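Local atomic coordinates of malonyl CoA:acyl carrier protein malonyltransferase (Streptomyces coelicolor, PDB entry 1NM2), a protein that probably catalyses transfer of the malonyl group from malonyl-CoA to holo-acyl carrier protein, a step of fatty acid biosynthesis. Residues Pro15-Asp20 / Val276-Thr281; Ala32-Ala37 / Leu64-Ile69; His97-Ile102 / Arg121-Ala126. All coordinates share one frame; numbering follows the deposited sequence.

How the contacts relate
All three contacts belong to the alpha/beta hydrolase-like core, and helix 57-75 ties them together. Contact 2 uses its 64-69 segment directly; the same segment also touches contact 1 through A67, G68 and L64, and contact 3 through L64 and V65. The centre of contact 2 lies about 14 Å from that of contact 1 and about 13 Å from that of contact 3. Contacts 1 and 3, with centres about 17 Å apart, do not touch. Along the chain, contact 1 closes a long loop enclosing contact 2 and then contact 3. Segments 97-102 and 276-281 follow strands 93-96 and 272-275 and so emerge from the same end of one parallel sheet, with contact 3 holding the acetate site.

Contact 1 of 3, residues Pro15-Asp20 / Val276-Thr281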
ATOM      1  N   PRO A  15     -14.540   1.348   8.308  1.00 20.32           N
ATOM      2  CA  PRO A  15     -15.490   2.438   8.542  1.00 19.37           C
ATOM      3  C   PRO A  15     -15.146   3.313   9.746  1.00 19.90           C
ATOM      4  O   PRO A  15     -14.889   2.803  10.836  1.00 18.58           O
ATOM      5  CB  PRO A  15     -16.815   1.700   8.729  1.00 20.18           C
ATOM      6  CG  PRO A  15     -16.650   0.492   7.869  1.00 22.04           C
ATOM      7  CD  PRO A  15     -15.244   0.056   8.217  1.00 20.77           C
ATOM      8  N   GLY A  16     -15.137   4.627   9.531  1.00 19.78           N
ATOM      9  CA  GLY A  16     -14.849   5.578  10.593  1.00 20.08           C
ATOM     10  C   GLY A  16     -13.431   5.654  11.139  1.00 20.48           C
ATOM     11  O   GLY A  16     -13.191   6.339  12.135  1.00 20.58           O
ATOM     12  N   PHE A  17     -12.482   4.992  10.488  1.00 19.19           N
ATOM     13  CA  PHE A  17     -11.104   4.987  10.978  1.00 19.81           C
ATOM     14  C   PHE A  17     -10.400   6.339  11.043  1.00 19.53           C
ATOM     15  O   PHE A  17      -9.478   6.516  11.833  1.00 20.24           O
ATOM     16  CB  PHE A  17     -10.258   4.005  10.152  1.00 19.27           C
ATOM     17  CG  PHE A  17      -9.657   4.601   8.909  1.00 21.41           C
ATOM     18  CD1 PHE A  17      -8.371   5.144   8.934  1.00 19.54           C
ATOM     19  CD2 PHE A  17     -10.371   4.621   7.713  1.00 19.90           C
ATOM     20  CE1 PHE A  17      -7.806   5.697   7.786  1.00 20.16           C
ATOM     21  CE2 PHE A  17      -9.813   5.177   6.556  1.00 20.99           C
ATOM     22  CZ  PHE A  17      -8.528   5.714   6.595  1.00 20.11           C
ATOM     23  N   LEU A  18     -10.833   7.295  10.230  1.00 20.31           N
ATOM     24  CA  LEU A  18     -10.194   8.608  10.202  1.00 19.85           C
ATOM     25  C   LEU A  18     -10.772   9.597  11.219  1.00 21.22           C
ATOM     26  O   LEU A  18     -10.186  10.652  11.469  1.00 20.72           O
ATOM     27  CB  LEU A  18     -10.308   9.192   8.789  1.00 20.35           C
ATOM     28  CG  LEU A  18      -9.323  10.278   8.343  1.00 23.86           C
ATOM     29  CD1 LEU A  18      -7.896   9.758   8.412  1.00 24.12           C
ATOM     30  CD2 LEU A  18      -9.666  10.711   6.920  1.00 24.12           C
ATOM     31  N   THR A  19     -11.914   9.248  11.806  1.00 21.17           N
ATOM     32  CA  THR A  19     -12.598  10.110  12.770  1.00 22.87           C
ATOM     33  C   THR A  19     -11.714  10.838  13.788  1.00 21.51           C
ATOM     34  O   THR A  19     -11.702  12.071  13.834  1.00 20.45           O
ATOM     35  CB  THR A  19     -13.683   9.324  13.543  1.00 22.77           C
ATOM     36  OG1 THR A  19     -14.587   8.716  12.613  1.00 25.37           O
ATOM     37  CG2 THR A  19     -14.470  10.258  14.446  1.00 23.93           C
ATOM     38  N   ASP A  20     -10.982  10.086  14.608  1.00 20.69           N
ATOM     39  CA  ASP A  20     -10.129  10.698  15.623  1.00 22.09           C
ATOM     40  C   ASP A  20      -9.039  11.585  15.025  1.00 21.95           C
ATOM     41  O   ASP A  20      -8.655  12.595  15.621  1.00 20.87           O
ATOM     42  CB  ASP A  20      -9.493   9.618  16.507  1.00 24.35           C
ATOM     43  CG  ASP A  20     -10.501   8.944  17.428  1.00 26.73           C
ATOM     44  OD1 ASP A  20     -10.114   8.006  18.158  1.00 28.86           O
ATOM     45  OD2 ASP A  20     -11.679   9.359  17.424  1.00 25.40           O
ATOM     46  N   VAL A 276       2.156   3.937   9.296  1.00 16.99           N
ATOM     47  CA  VAL A 276       1.215   5.042   9.440  1.00 16.99           C
ATOM     48  C   VAL A 276      -0.232   4.562   9.417  1.00 17.89           C
ATOM     49  O   VAL A 276      -0.506   3.387   9.176  1.00 18.25           O
ATOM     50  CB  VAL A 276       1.429   6.122   8.339  1.00 15.74           C
ATOM     51  CG1 VAL A 276       2.834   6.704   8.471  1.00 14.77           C
ATOM     52  CG2 VAL A 276       1.224   5.515   6.939  1.00 11.97           C
ATOM     53  N   CYS A 277      -1.157   5.476   9.681  1.00 17.96           N
ATOM     54  CA  CYS A 277      -2.576   5.146   9.707  1.00 18.28           C
ATOM     55  C   CYS A 277      -3.099   4.801   8.318  1.00 17.88           C
ATOM     56  O   CYS A 277      -2.779   5.476   7.338  1.00 19.49           O
ATOM     57  CB  CYS A 277      -3.367   6.326  10.281  1.00 20.21           C
ATOM     58  SG  CYS A 277      -5.150   6.079  10.310  1.00 24.32           S
ATOM     59  N   PRO A 278      -3.923   3.747   8.206  1.00 18.34           N
ATOM     60  CA  PRO A 278      -4.409   2.848   9.259  1.00 18.22           C
ATOM     61  C   PRO A 278      -3.488   1.633   9.390  1.00 18.69           C
ATOM     62  O   PRO A 278      -3.464   0.767   8.517  1.00 17.91           O
ATOM     63  CB  PRO A 278      -5.800   2.480   8.763  1.00 17.57           C
ATOM     64  CG  PRO A 278      -5.576   2.363   7.281  1.00 19.32           C
ATOM     65  CD  PRO A 278      -4.685   3.554   6.957  1.00 17.97           C
ATOM     66  N   GLY A 279      -2.737   1.577  10.484  1.00 18.50           N
ATOM     67  CA  GLY A 279      -1.797   0.488  10.682  1.00 18.39           C
ATOM     68  C   GLY A 279      -2.344  -0.827  11.193  1.00 19.07           C
ATOM     69  O   GLY A 279      -3.521  -0.942  11.543  1.00 18.94           O
ATOM     70  N   GLY A 280      -1.465  -1.825  11.239  1.00 18.71           N
ATOM     71  CA  GLY A 280      -1.849  -3.140  11.710  1.00 20.09           C
ATOM     72  C   GLY A 280      -1.414  -4.258  10.775  1.00 19.01           C
ATOM     73  O   GLY A 280      -0.777  -5.218  11.206  1.00 18.96           O
ATOM     74  N   THR A 281      -1.741  -4.129   9.494  1.00 18.03           N
ATOM     75  CA  THR A 281      -1.399  -5.147   8.507  1.00 18.91           C
ATOM     76  C   THR A 281       0.103  -5.319   8.272  1.00 17.88           C
ATOM     77  O   THR A 281       0.625  -6.427   8.396  1.00 19.63           O
ATOM     78  CB  THR A 281      -2.083  -4.855   7.151  1.00 19.95           C
ATOM     79  OG1 THR A 281      -1.690  -3.559   6.687  1.00 18.20           O
ATOM     80  CG2 THR A 281      -3.602  -4.890   7.304  1.00 21.82           C
TER
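F17 turns its ring edge toward C277. The sulfur SG lies near the ring plane, 4.8 Å from the ring centroid and 89° off the ring normal, which makes this an edge-on Cys sulfur-aromatic contact. SG sits almost evenly between two ring atoms, 3.6 Å from F17 CD1 and 3.7 Å from F17 CE1. The thiol gets there because SG is anti to the backbone N of C277 (chi1 178°).

P278 approaches the same CD1 and CE1 atoms, obliquely. Its CB comes to 3.7 Å from F17 CD1, while its CD is 3.9 Å from F17 CE1, and CG also comes close to CE1. The peptide bond between C277 and P278 is cis, and both side chains are directed at the phenylalanine. F17 itself holds CG between the backbone N and the carbonyl carbon (chi1 87°), which swings the ring toward C277 and P278.

The chain round F17 is folded by a type I turn from G16 to T19. The carbonyl O of G16 accepts both T19 N, at 3.2 Å, and T19 OG1, at 2.8 Å, from one face of its plane.

The contact joins the loop leading into helix 19-22 to the loop between strand 272-275 and helix 281-289. Helix 57-75 packs against both partners, with L63 and A67 against F17 and L64 against P278.

Contact 2 of 3, residues Ala32-Ala37 / Leu64-Ile69; sequences AAWSDA and LVAAGI
Between segments 32-37 and 64-69 the closest CA atoms are those of W34 and A66, 8.1 Å apart, a gap bridged by one large side chain. W34 points from its helix toward the other, with CG anti to the carbonyl carbon (chi1 -67°), and it is the six-membered part of the indole that arrives. CE3 and CZ3 of W34 each lie 3.7 Å from A66 CB, and the small methyl lets the ring come close to the helix backbone: W34 CZ3 is 3.5 Å from the carbonyl O of A66.

One turn further along, I69 takes the far end of the indole. Its CG2 branch, anti to the backbone N, sits 3.9 Å from both CH2 and CZ2 of W34, and the two side chains cross at a slant. The indole thus spans A66 and I69, which are three residues apart on the same side of the helix.

Other helices pack round the indole: L42 touches both W34 and A66, and L117 of helix 113-132 also touches W34. Without the indole, as with an alanine here, a gap is likely to open beside A66 and I69, and D113 would probably lose its N-H partner.

Between the two segments the chemistry is almost wholly apolar, carbon against carbon, apart from the ring's brush with one carbonyl oxygen. The polar end of the indole is satisfied elsewhere, NE1 being bonded to D113 OD2, so the buried tryptophan joins an apolar interface to a polar tether on a third helix.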
ATOM      1  N   ALA A  32     -10.046  18.805   3.847  1.00 17.17           N
ATOM      2  CA  ALA A  32     -11.036  19.501   3.031  1.00 16.54           C
ATOM      3  C   ALA A  32     -10.384  20.066   1.768  1.00 16.22           C
ATOM      4  O   ALA A  32     -10.949  19.987   0.677  1.00 18.59           O
ATOM      5  CB  ALA A  32     -11.690  20.630   3.838  1.00 16.61           C
ATOM      6  N   ALA A  33      -9.200  20.650   1.915  1.00 15.93           N
ATOM      7  CA  ALA A  33      -8.493  21.209   0.763  1.00 15.75           C
ATOM      8  C   ALA A  33      -8.135  20.084  -0.206  1.00 15.87           C
ATOM      9  O   ALA A  33      -8.213  20.262  -1.423  1.00 15.02           O
ATOM     10  CB  ALA A  33      -7.233  21.935   1.219  1.00 17.45           C
ATOM     11  N   TRP A  34      -7.735  18.931   0.330  1.00 13.85           N
ATOM     12  CA  TRP A  34      -7.403  17.788  -0.519  1.00 16.03           C
ATOM     13  C   TRP A  34      -8.661  17.340  -1.252  1.00 16.47           C
ATOM     14  O   TRP A  34      -8.636  17.103  -2.461  1.00 16.83           O
ATOM     15  CB  TRP A  34      -6.858  16.619   0.309  1.00 15.69           C
ATOM     16  CG  TRP A  34      -5.521  16.872   0.948  1.00 16.42           C
ATOM     17  CD1 TRP A  34      -4.555  17.746   0.526  1.00 16.46           C
ATOM     18  CD2 TRP A  34      -4.969  16.178   2.070  1.00 15.56           C
ATOM     19  NE1 TRP A  34      -3.436  17.633   1.318  1.00 17.65           N
ATOM     20  CE2 TRP A  34      -3.664  16.677   2.272  1.00 16.40           C
ATOM     21  CE3 TRP A  34      -5.451  15.177   2.925  1.00 17.27           C
ATOM     22  CZ2 TRP A  34      -2.832  16.208   3.293  1.00 16.23           C
ATOM     23  CZ3 TRP A  34      -4.623  14.712   3.940  1.00 15.64           C
ATOM     24  CH2 TRP A  34      -3.329  15.229   4.115  1.00 15.27           C
ATOM     25  N   SER A  35      -9.763  17.231  -0.512  1.00 17.32           N
ATOM     26  CA  SER A  35     -11.031  16.821  -1.095  1.00 19.02           C
ATOM     27  C   SER A  35     -11.401  17.711  -2.282  1.00 21.07           C
ATOM     28  O   SER A  35     -11.800  17.210  -3.338  1.00 20.28           O
ATOM     29  CB  SER A  35     -12.145  16.863  -0.037  1.00 19.76           C
ATOM     30  OG  SER A  35     -11.897  15.924   1.002  1.00 20.08           O
ATOM     31  N   ASP A  36     -11.265  19.024  -2.115  1.00 21.19           N
ATOM     32  CA  ASP A  36     -11.585  19.950  -3.201  1.00 23.08           C
ATOM     33  C   ASP A  36     -10.658  19.744  -4.391  1.00 22.36           C
ATOM     34  O   ASP A  36     -11.073  19.884  -5.540  1.00 23.15           O
ATOM     35  CB  ASP A  36     -11.479  21.413  -2.750  1.00 22.48           C
ATOM     36  CG  ASP A  36     -12.489  21.778  -1.682  1.00 24.62           C
ATOM     37  OD1 ASP A  36     -13.587  21.187  -1.654  1.00 24.44           O
ATOM     38  OD2 ASP A  36     -12.187  22.679  -0.872  1.00 27.60           O
ATOM     39  N   ALA A  37      -9.404  19.405  -4.118  1.00 22.37           N
ATOM     40  CA  ALA A  37      -8.435  19.206  -5.189  1.00 23.09           C
ATOM     41  C   ALA A  37      -8.677  17.957  -6.032  1.00 23.74           C
ATOM     42  O   ALA A  37      -8.420  17.963  -7.235  1.00 24.03           O
ATOM     43  CB  ALA A  37      -7.023  19.175  -4.618  1.00 23.55           C
ATOM     44  N   LEU A  64      -6.717   6.189   1.750  1.00 14.81           N
ATOM     45  CA  LEU A  64      -5.569   5.600   2.432  1.00 14.45           C
ATOM     46  C   LEU A  64      -4.359   6.526   2.398  1.00 15.33           C
ATOM     47  O   LEU A  64      -3.651   6.664   3.395  1.00 17.16           O
ATOM     48  CB  LEU A  64      -5.201   4.251   1.793  1.00 16.02           C
ATOM     49  CG  LEU A  64      -6.110   3.077   2.170  1.00 15.64           C
ATOM     50  CD1 LEU A  64      -5.881   1.902   1.237  1.00 17.90           C
ATOM     51  CD2 LEU A  64      -5.830   2.690   3.616  1.00 17.25           C
ATOM     52  N   VAL A  65      -4.126   7.163   1.255  1.00 14.37           N
ATOM     53  CA  VAL A  65      -2.984   8.066   1.112  1.00 14.48           C
ATOM     54  C   VAL A  65      -3.134   9.295   2.011  1.00 15.80           C
ATOM     55  O   VAL A  65      -2.181   9.709   2.677  1.00 16.12           O
ATOM     56  CB  VAL A  65      -2.800   8.509  -0.363  1.00 13.94           C
ATOM     57  CG1 VAL A  65      -1.656   9.506  -0.472  1.00 11.39           C
ATOM     58  CG2 VAL A  65      -2.494   7.283  -1.249  1.00 13.01           C
ATOM     59  N   ALA A  66      -4.332   9.870   2.040  1.00 14.47           N
ATOM     60  CA  ALA A  66      -4.585  11.037   2.877  1.00 16.81           C
ATOM     61  C   ALA A  66      -4.390  10.679   4.344  1.00 16.64           C
ATOM     62  O   ALA A  66      -3.870  11.480   5.121  1.00 17.85           O
ATOM     63  CB  ALA A  66      -6.000  11.556   2.650  1.00 18.71           C
ATOM     64  N   ALA A  67      -4.814   9.479   4.726  1.00 15.51           N
ATOM     65  CA  ALA A  67      -4.670   9.030   6.110  1.00 17.52           C
ATOM     66  C   ALA A  67      -3.194   8.903   6.487  1.00 16.51           C
ATOM     67  O   ALA A  67      -2.787   9.310   7.575  1.00 16.99           O
ATOM     68  CB  ALA A  67      -5.375   7.684   6.305  1.00 16.63           C
ATOM     69  N   GLY A  68      -2.406   8.333   5.578  1.00 15.74           N
ATOM     70  CA  GLY A  68      -0.983   8.154   5.816  1.00 16.35           C
ATOM     71  C   GLY A  68      -0.233   9.469   5.909  1.00 17.42           C
ATOM     72  O   GLY A  68       0.606   9.662   6.800  1.00 16.66           O
ATOM     73  N   ILE A  69      -0.525  10.380   4.989  1.00 17.00           N
ATOM     74  CA  ILE A  69       0.124  11.684   4.992  1.00 18.36           C
ATOM     75  C   ILE A  69      -0.273  12.453   6.250  1.00 19.71           C
ATOM     76  O   ILE A  69       0.567  13.084   6.897  1.00 19.66           O
ATOM     77  CB  ILE A  69      -0.281  12.523   3.763  1.00 17.40           C
ATOM     78  CG1 ILE A  69       0.200  11.838   2.479  1.00 16.88           C
ATOM     79  CG2 ILE A  69       0.313  13.917   3.873  1.00 17.85           C
ATOM     80  CD1 ILE A  69      -0.295  12.485   1.211  1.00 16.66           C
TER

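Contact 3 of 3, residues His97-Ile102 / Arg121-Ala126. With ACY (acetic acid), chain D.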
ATOM      1  N   HIS A  97       2.900  -0.579   0.851  1.00 16.65           N
ATOM      2  CA  HIS A  97       2.318  -1.698   0.123  1.00 17.61           C
ATOM      3  C   HIS A  97       1.342  -1.223  -0.956  1.00 16.73           C
ATOM      4  O   HIS A  97       0.255  -0.745  -0.652  1.00 13.78           O
ATOM      5  CB  HIS A  97       1.611  -2.640   1.107  1.00 17.37           C
ATOM      6  CG  HIS A  97       1.423  -4.029   0.581  1.00 18.86           C
ATOM      7  ND1 HIS A  97       0.492  -4.341  -0.387  1.00 16.63           N
ATOM      8  CD2 HIS A  97       2.075  -5.181   0.864  1.00 15.72           C
ATOM      9  CE1 HIS A  97       0.579  -5.629  -0.676  1.00 18.08           C
ATOM     10  NE2 HIS A  97       1.532  -6.161   0.069  1.00 17.43           N
ATOM     11  N   SER A  98       1.756  -1.363  -2.212  1.00 16.67           N
ATOM     12  CA  SER A  98       0.957  -0.962  -3.370  1.00 16.71           C
ATOM     13  C   SER A  98       0.591   0.526  -3.322  1.00 16.47           C
ATOM     14  O   SER A  98       1.410   1.372  -3.674  1.00 16.21           O
ATOM     15  CB  SER A  98      -0.309  -1.818  -3.465  1.00 18.40           C
ATOM     16  OG  SER A  98      -0.883  -1.702  -4.758  1.00 15.34           O
ATOM     17  N   VAL A  99      -0.626   0.852  -2.897  1.00 16.44           N
ATOM     18  CA  VAL A  99      -1.027   2.258  -2.816  1.00 17.81           C
ATOM     19  C   VAL A  99      -0.128   2.974  -1.808  1.00 16.46           C
ATOM     20  O   VAL A  99       0.128   4.176  -1.925  1.00 16.66           O
ATOM     21  CB  VAL A  99      -2.501   2.436  -2.352  1.00 20.24           C
ATOM     22  CG1 VAL A  99      -3.428   1.626  -3.228  1.00 22.85           C
ATOM     23  CG2 VAL A  99      -2.647   2.032  -0.901  1.00 22.06           C
ATOM     24  N   GLY A 100       0.348   2.224  -0.820  1.00 15.52           N
ATOM     25  CA  GLY A 100       1.216   2.800   0.194  1.00 15.53           C
ATOM     26  C   GLY A 100       2.512   3.337  -0.388  1.00 16.84           C
ATOM     27  O   GLY A 100       3.216   4.112   0.264  1.00 15.93           O
ATOM     28  N   GLU A 101       2.837   2.924  -1.611  1.00 16.62           N
ATOM     29  CA  GLU A 101       4.059   3.392  -2.270  1.00 17.53           C
ATOM     30  C   GLU A 101       3.945   4.863  -2.639  1.00 17.86           C
ATOM     31  O   GLU A 101       4.946   5.583  -2.676  1.00 17.92           O
ATOM     32  CB  GLU A 101       4.342   2.601  -3.549  1.00 20.96           C
ATOM     33  CG  GLU A 101       4.696   1.145  -3.340  1.00 21.22           C
ATOM     34  CD  GLU A 101       5.692   0.659  -4.379  1.00 23.68           C
ATOM     35  OE1 GLU A 101       6.876   0.481  -4.018  1.00 24.24           O
ATOM     36  OE2 GLU A 101       5.296   0.471  -5.552  1.00 20.46           O
ATOM     37  N   ILE A 102       2.730   5.301  -2.951  1.00 17.11           N
ATOM     38  CA  ILE A 102       2.527   6.697  -3.300  1.00 16.86           C
ATOM     39  C   ILE A 102       2.672   7.491  -2.009  1.00 15.46           C
ATOM     40  O   ILE A 102       3.272   8.558  -1.996  1.00 16.61           O
ATOM     41  CB  ILE A 102       1.124   6.943  -3.923  1.00 18.22           C
ATOM     42  CG1 ILE A 102       1.055   6.338  -5.331  1.00 20.73           C
ATOM     43  CG2 ILE A 102       0.848   8.441  -4.013  1.00 17.76           C
ATOM     44  CD1 ILE A 102       1.137   4.828  -5.376  1.00 23.96           C
ATOM     45  N   ARG A 121      -5.783   9.255  -6.978  1.00 17.77           N
ATOM     46  CA  ARG A 121      -7.209   9.352  -7.292  1.00 18.10           C
ATOM     47  C   ARG A 121      -7.331   8.717  -8.686  1.00 18.18           C
ATOM     48  O   ARG A 121      -8.217   7.908  -8.940  1.00 18.23           O
ATOM     49  CB  ARG A 121      -7.642  10.823  -7.363  1.00 19.27           C
ATOM     50  CG  ARG A 121      -9.108  11.142  -7.019  1.00 23.62           C
ATOM     51  CD  ARG A 121     -10.117  10.079  -7.429  1.00 24.95           C
ATOM     52  NE  ARG A 121     -11.408  10.667  -7.788  1.00 25.50           N
ATOM     53  CZ  ARG A 121     -12.590  10.094  -7.572  1.00 25.75           C
ATOM     54  NH1 ARG A 121     -12.665   8.907  -6.984  1.00 23.01           N
ATOM     55  NH2 ARG A 121     -13.704  10.702  -7.960  1.00 27.26           N
ATOM     56  N   ARG A 122      -6.418   9.090  -9.581  1.00 17.25           N
ATOM     57  CA  ARG A 122      -6.406   8.550 -10.941  1.00 18.85           C
ATOM     58  C   ARG A 122      -6.051   7.062 -10.919  1.00 17.05           C
ATOM     59  O   ARG A 122      -6.568   6.274 -11.712  1.00 17.66           O
ATOM     60  CB  ARG A 122      -5.395   9.308 -11.806  1.00 20.28           C
ATOM     61  CG  ARG A 122      -5.760  10.763 -12.051  1.00 26.23           C
ATOM     62  CD  ARG A 122      -7.026  10.866 -12.891  1.00 30.49           C
ATOM     63  NE  ARG A 122      -7.510  12.238 -13.012  1.00 31.68           N
ATOM     64  CZ  ARG A 122      -8.512  12.603 -13.806  1.00 32.56           C
ATOM     65  NH1 ARG A 122      -9.131  11.693 -14.551  1.00 29.98           N
ATOM     66  NH2 ARG A 122      -8.900  13.873 -13.850  1.00 32.04           N
ATOM     67  N   ARG A 123      -5.158   6.683 -10.012  1.00 16.74           N
ATOM     68  CA  ARG A 123      -4.754   5.290  -9.885  1.00 15.30           C
ATOM     69  C   ARG A 123      -5.983   4.440  -9.572  1.00 15.83           C
ATOM     70  O   ARG A 123      -6.238   3.433 -10.236  1.00 14.63           O
ATOM     71  CB  ARG A 123      -3.726   5.134  -8.755  1.00 15.91           C
ATOM     72  CG  ARG A 123      -3.129   3.725  -8.608  1.00 16.08           C
ATOM     73  CD  ARG A 123      -2.169   3.683  -7.421  1.00 16.06           C
ATOM     74  NE  ARG A 123      -1.326   2.492  -7.387  1.00 16.84           N
ATOM     75  CZ  ARG A 123      -1.667   1.332  -6.832  1.00 16.68           C
ATOM     76  NH1 ARG A 123      -2.852   1.182  -6.253  1.00 16.16           N
ATOM     77  NH2 ARG A 123      -0.806   0.321  -6.842  1.00 18.31           N
ATOM     78  N   GLY A 124      -6.740   4.858  -8.563  1.00 14.17           N
ATOM     79  CA  GLY A 124      -7.927   4.119  -8.161  1.00 16.67           C
ATOM     80  C   GLY A 124      -9.011   4.020  -9.219  1.00 16.13           C
ATOM     81  O   GLY A 124      -9.626   2.968  -9.388  1.00 15.57           O
ATOM     82  N   LEU A 125      -9.262   5.120  -9.920  1.00 16.99           N
ATOM     83  CA  LEU A 125     -10.268   5.133 -10.971  1.00 16.47           C
ATOM     84  C   LEU A 125      -9.813   4.242 -12.123  1.00 17.53           C
ATOM     85  O   LEU A 125     -10.585   3.432 -12.623  1.00 17.99           O
ATOM     86  CB  LEU A 125     -10.490   6.563 -11.478  1.00 17.53           C
ATOM     87  CG  LEU A 125     -11.144   7.550 -10.499  1.00 20.59           C
ATOM     88  CD1 LEU A 125     -10.944   8.975 -10.984  1.00 22.60           C
ATOM     89  CD2 LEU A 125     -12.628   7.232 -10.361  1.00 23.71           C
ATOM     90  N   ALA A 126      -8.550   4.379 -12.527  1.00 17.16           N
ATOM     91  CA  ALA A 126      -8.007   3.592 -13.631  1.00 18.04           C
ATOM     92  C   ALA A 126      -8.054   2.092 -13.385  1.00 18.34           C
ATOM     93  O   ALA A 126      -8.369   1.321 -14.290  1.00 18.68           O
ATOM     94  CB  ALA A 126      -6.563   4.022 -13.929  1.00 16.79           C
TER
HETATM   95  C   ACY D 425      -3.920  -2.236  -5.015  1.00 46.79           C
HETATM   96  O   ACY D 425      -5.090  -1.827  -4.622  1.00 47.17           O
HETATM   97  OXT ACY D 425      -3.078  -1.596  -5.731  1.00 46.92           O
HETATM   98  CH3 ACY D 425      -3.569  -3.634  -4.533  1.00 45.31           C
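R123 reaches S98 with a hydrogen bond from NH2 to OG, 2.9 Å long and bent to 144° at the hydrogen, with OG tilted out of the guanidinium plane. The arginine runs extended from its helix, CG anti to the backbone N (chi1 -175°), which carries the charged head across to the serine.

The guanidinium also grips a bound acetate at its edge. OXT of the acetate takes a bond from R123 NH1 at 2.8 Å and a second from R123 NH2 at 3.2 Å, both nitrogens converging on the one oxygen. OXT also lies improbably close to S98 OG, so that bond is doubtful in detail. The acetate mimics a malonyl group, consistent with R123 receiving the malonyl carboxylate. Q61 OE1 is a further partner of NH1.

S98 sits in a GxSxG sequence, G96 to G100, that fits a nucleophile elbow, as in alpha/beta hydrolase-like enzymes: a type II' turn from H97 to G100, between strand 93-96 and helix 100-107, holds it at a positive phi of 58°. H202 NE2 bonds to S98 OG, consistent with a Ser-His pair.

Van der Waals contacts line the arginine. The backbone of S98 and V99 (S98 C, V99 N and CA) lies over one face of the guanidinium, and the V99 and R123 side chains cross at about a right angle. I102 reaches in obliquely, with CD1 3.9 Å from R123 NE and 4.1 Å from R123 CD.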